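Local coordinates for protein fibroblast growth factor 18 (PDB 4CJM) that acts as a secreted growth factor that signals through fibroblast growth factor receptors to regulate cell proliferation, differentiation and migration, and is required for normal bone development, at residues E29-T41 / Q47-L59. Sequence-based numbering, arbitrary orientation.
Sequences EDGDKYAQLLVET and QVRIKGKETEFYL
E54 meets Y34 where the loop after strand 47-52 passes the short 3₁₀ turn at 33-35. E54 CB lies 3.7 Å from K33 O. With CG anti to the backbone N (chi1 -179°), that atom comes obliquely to the Y34 ring, 3.7 Å from CE1. A bend at chi2 then brings CD beside K33 CD, and the carboxylate stands nearly perpendicular to the ring (87°). At the tip, E54 OE2 remains 5.8 Å from K33 NZ, opposite charges not in contact, so no salt bridge forms. T55 CG2 approaches the same ring at its edge, 3.8 Å from Y34 CD1.

Strands 37-41 and 47-52 form an antiparallel hairpin of the FGF beta-trefoil. L38 pairs with K51 and E40 with R49 as hydrogen-bonded pairs, through four backbone bonds; a fifth, K53 N to Q36 O (2.9 Å, N-H...O 175°), lies just past the end of strand 47-52. L37, V39, V48 and I50 share one sheet face, where L37 CD1 touches I50 CG2 at 3.8 Å and the strand of residues 3-10 adds L8 and Y6. On the other face L38 CD1 rests on K53 CG (3.8 Å), while K51 CG sits 4.2 Å above the plane of the Y58 ring, over its centre, and K51 NZ reaches E56 OE1 in a salt bridge.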
# COMPACT_ATOMS: atom_id res chain seq x y z
N GLU A 29 -11.47 4.14 -8.67
CA GLU A 29 -11.38 5.20 -9.67
C GLU A 29 -10.69 6.39 -9.03
O GLU A 29 -10.59 6.49 -7.79
CB GLU A 29 -12.76 5.60 -10.15
CG GLU A 29 -13.53 4.51 -10.87
CD GLU A 29 -12.79 3.93 -12.07
OE1 GLU A 29 -12.04 4.68 -12.76
OE2 GLU A 29 -12.95 2.72 -12.32
N ASP A 30 -10.18 7.29 -9.86
CA ASP A 30 -9.54 8.49 -9.34
C ASP A 30 -10.56 9.25 -8.51
O ASP A 30 -11.68 9.46 -8.96
CB ASP A 30 -9.03 9.38 -10.48
CG ASP A 30 -8.20 10.55 -9.99
OD1 ASP A 30 -8.59 11.21 -9.01
OD2 ASP A 30 -7.14 10.82 -10.56
N GLY A 31 -10.18 9.62 -7.28
CA GLY A 31 -11.06 10.38 -6.41
C GLY A 31 -11.99 9.56 -5.54
O GLY A 31 -12.69 10.11 -4.70
N ASP A 32 -12.02 8.24 -5.74
CA ASP A 32 -12.79 7.36 -4.88
C ASP A 32 -12.46 7.72 -3.45
O ASP A 32 -11.28 7.88 -3.10
CB ASP A 32 -12.42 5.91 -5.18
CG ASP A 32 -13.17 4.90 -4.32
OD1 ASP A 32 -12.99 4.91 -3.08
OD2 ASP A 32 -13.91 4.07 -4.89
N LYS A 33 -13.47 7.84 -2.60
CA LYS A 33 -13.23 8.27 -1.21
C LYS A 33 -12.36 7.29 -0.42
O LYS A 33 -11.52 7.71 0.38
CB LYS A 33 -14.55 8.55 -0.47
CG LYS A 33 -15.51 7.37 -0.38
CD LYS A 33 -16.78 7.78 0.34
CE LYS A 33 -17.87 6.70 0.27
NZ LYS A 33 -19.22 7.22 -0.15
N TYR A 34 -12.51 5.99 -0.69
CA TYR A 34 -11.69 4.96 -0.05
C TYR A 34 -10.25 4.86 -0.59
O TYR A 34 -9.45 4.09 -0.07
CB TYR A 34 -12.35 3.58 -0.19
CG TYR A 34 -13.72 3.51 0.41
CD1 TYR A 34 -13.89 3.52 1.80
CD2 TYR A 34 -14.84 3.45 -0.39
CE1 TYR A 34 -15.15 3.48 2.36
CE2 TYR A 34 -16.11 3.40 0.16
CZ TYR A 34 -16.26 3.42 1.53
OH TYR A 34 -17.53 3.39 2.09
N ALA A 35 -9.93 5.63 -1.64
CA ALA A 35 -8.60 5.63 -2.21
C ALA A 35 -7.73 6.79 -1.72
O ALA A 35 -6.56 6.87 -2.05
CB ALA A 35 -8.69 5.66 -3.72
N GLN A 36 -8.31 7.67 -0.93
CA GLN A 36 -7.56 8.79 -0.37
C GLN A 36 -6.76 8.27 0.80
O GLN A 36 -7.34 7.79 1.78
CB GLN A 36 -8.50 9.90 0.08
CG GLN A 36 -9.48 10.34 -1.00
CD GLN A 36 -8.80 10.57 -2.32
OE1 GLN A 36 -7.91 11.43 -2.43
NE2 GLN A 36 -9.18 9.80 -3.34
N LEU A 37 -5.44 8.36 0.71
CA LEU A 37 -4.54 7.78 1.71
C LEU A 37 -3.74 8.84 2.45
O LEU A 37 -3.10 9.69 1.83
CB LEU A 37 -3.58 6.82 1.05
CG LEU A 37 -4.21 5.79 0.11
CD1 LEU A 37 -3.14 4.86 -0.44
CD2 LEU A 37 -5.27 4.96 0.80
N LEU A 38 -3.84 8.83 3.77
CA LEU A 38 -2.96 9.65 4.60
C LEU A 38 -1.71 8.82 4.85
O LEU A 38 -1.80 7.72 5.39
CB LEU A 38 -3.65 10.06 5.90
CG LEU A 38 -4.80 11.06 5.70
CD1 LEU A 38 -5.73 11.07 6.91
CD2 LEU A 38 -4.28 12.47 5.42
N VAL A 39 -0.56 9.34 4.44
CA VAL A 39 0.68 8.62 4.52
C VAL A 39 1.64 9.36 5.43
O VAL A 39 1.91 10.55 5.26
CB VAL A 39 1.33 8.46 3.16
CG1 VAL A 39 2.62 7.66 3.28
CG2 VAL A 39 0.38 7.76 2.21
N GLU A 40 2.14 8.64 6.42
CA GLU A 40 3.00 9.20 7.43
C GLU A 40 4.41 8.73 7.09
O GLU A 40 4.60 7.55 6.89
CB GLU A 40 2.56 8.66 8.78
CG GLU A 40 3.15 9.40 9.97
CD GLU A 40 2.45 9.03 11.26
OE1 GLU A 40 1.68 8.02 11.27
OE2 GLU A 40 2.67 9.74 12.26
N THR A 41 5.37 9.65 7.00
CA THR A 41 6.74 9.29 6.62
C THR A 41 7.68 9.67 7.76
O THR A 41 7.70 10.81 8.17
CB THR A 41 7.16 9.98 5.31
OG1 THR A 41 6.18 9.75 4.30
CG2 THR A 41 8.50 9.44 4.81
N GLN A 47 10.55 4.71 6.08
CA GLN A 47 9.36 3.98 6.50
C GLN A 47 8.08 4.82 6.42
O GLN A 47 8.12 6.05 6.53
CB GLN A 47 9.52 3.49 7.92
CG GLN A 47 10.59 2.44 8.05
CD GLN A 47 10.75 1.87 9.46
OE1 GLN A 47 10.29 2.45 10.45
NE2 GLN A 47 11.40 0.73 9.55
N VAL A 48 6.97 4.14 6.16
CA VAL A 48 5.68 4.79 6.02
C VAL A 48 4.58 3.99 6.70
O VAL A 48 4.64 2.77 6.76
CB VAL A 48 5.28 4.99 4.53
CG1 VAL A 48 6.30 5.86 3.82
CG2 VAL A 48 5.12 3.66 3.80
N ARG A 49 3.58 4.72 7.17
CA ARG A 49 2.31 4.13 7.55
C ARG A 49 1.28 4.69 6.60
O ARG A 49 1.28 5.88 6.31
CB ARG A 49 1.95 4.47 8.98
CG ARG A 49 2.18 3.31 9.95
CD ARG A 49 1.70 3.55 11.40
NE ARG A 49 2.52 2.83 12.38
CZ ARG A 49 3.73 3.17 12.85
NH1 ARG A 49 4.34 4.28 12.44
NH2 ARG A 49 4.32 2.39 13.76
N ILE A 50 0.39 3.83 6.14
CA ILE A 50 -0.64 4.21 5.20
C ILE A 50 -2.03 4.01 5.80
O ILE A 50 -2.41 2.89 6.17
CB ILE A 50 -0.49 3.41 3.92
CG1 ILE A 50 0.90 3.64 3.35
CG2 ILE A 50 -1.54 3.83 2.90
CD1 ILE A 50 1.22 2.75 2.18
N LYS A 51 -2.77 5.10 5.89
CA LYS A 51 -4.08 5.13 6.54
C LYS A 51 -5.11 5.61 5.54
O LYS A 51 -4.93 6.63 4.88
CB LYS A 51 -4.02 6.11 7.70
CG LYS A 51 -5.25 6.13 8.58
CD LYS A 51 -5.13 7.27 9.57
CE LYS A 51 -5.82 6.97 10.88
NZ LYS A 51 -5.64 8.13 11.79
N GLY A 52 -6.20 4.87 5.40
CA GLY A 52 -7.31 5.30 4.57
C GLY A 52 -7.99 6.45 5.26
O GLY A 52 -8.40 6.32 6.41
N LYS A 53 -8.12 7.57 4.57
CA LYS A 53 -8.71 8.76 5.19
C LYS A 53 -10.18 8.59 5.61
O LYS A 53 -10.57 9.01 6.67
CB LYS A 53 -8.61 9.93 4.24
CG LYS A 53 -8.98 11.24 4.89
CD LYS A 53 -9.06 12.36 3.87
CE LYS A 53 -9.69 13.57 4.53
NZ LYS A 53 -9.90 14.66 3.55
N GLU A 54 -10.95 7.91 4.78
CA GLU A 54 -12.35 7.66 5.01
C GLU A 54 -12.61 6.71 6.18
O GLU A 54 -13.35 7.06 7.11
CB GLU A 54 -12.98 7.06 3.75
CG GLU A 54 -14.47 6.77 3.85
CD GLU A 54 -15.28 8.00 4.20
OE1 GLU A 54 -14.84 9.12 3.84
OE2 GLU A 54 -16.35 7.82 4.81
N THR A 55 -12.03 5.52 6.14
CA THR A 55 -12.26 4.50 7.16
C THR A 55 -11.41 4.69 8.43
O THR A 55 -11.80 4.23 9.50
CB THR A 55 -12.01 3.09 6.62
OG1 THR A 55 -10.65 2.97 6.21
CG2 THR A 55 -12.91 2.80 5.45
N GLU A 56 -10.27 5.36 8.28
CA GLU A 56 -9.26 5.53 9.34
C GLU A 56 -8.56 4.24 9.68
O GLU A 56 -7.95 4.13 10.74
CB GLU A 56 -9.85 6.20 10.59
CG GLU A 56 -10.38 7.59 10.30
CD GLU A 56 -9.36 8.73 10.40
OE1 GLU A 56 -8.25 8.58 10.99
OE2 GLU A 56 -9.73 9.82 9.87
N PHE A 57 -8.63 3.26 8.78
CA PHE A 57 -7.96 1.98 8.96
C PHE A 57 -6.59 2.04 8.31
O PHE A 57 -6.43 2.63 7.25
CB PHE A 57 -8.76 0.85 8.31
CG PHE A 57 -9.86 0.29 9.19
CD1 PHE A 57 -10.63 1.13 9.98
CD2 PHE A 57 -10.14 -1.07 9.18
CE1 PHE A 57 -11.64 0.60 10.76
CE2 PHE A 57 -11.15 -1.59 9.95
CZ PHE A 57 -11.90 -0.76 10.75
N TYR A 58 -5.60 1.44 8.98
CA TYR A 58 -4.26 1.38 8.45
C TYR A 58 -4.15 0.17 7.57
O TYR A 58 -4.70 -0.89 7.87
CB TYR A 58 -3.23 1.27 9.57
CG TYR A 58 -3.09 2.54 10.38
CD1 TYR A 58 -3.95 2.82 11.42
CD2 TYR A 58 -2.08 3.46 10.10
CE1 TYR A 58 -3.83 3.98 12.15
CE2 TYR A 58 -1.94 4.63 10.84
CZ TYR A 58 -2.81 4.89 11.85
OH TYR A 58 -2.67 6.06 12.58
N LEU A 59 -3.41 0.34 6.47
CA LEU A 59 -3.01 -0.78 5.63
C LEU A 59 -1.90 -1.55 6.32
O LEU A 59 -0.87 -0.97 6.68
CB LEU A 59 -2.51 -0.25 4.29
CG LEU A 59 -1.88 -1.29 3.36
CD1 LEU A 59 -2.94 -2.27 2.89
CD2 LEU A 59 -1.25 -0.60 2.17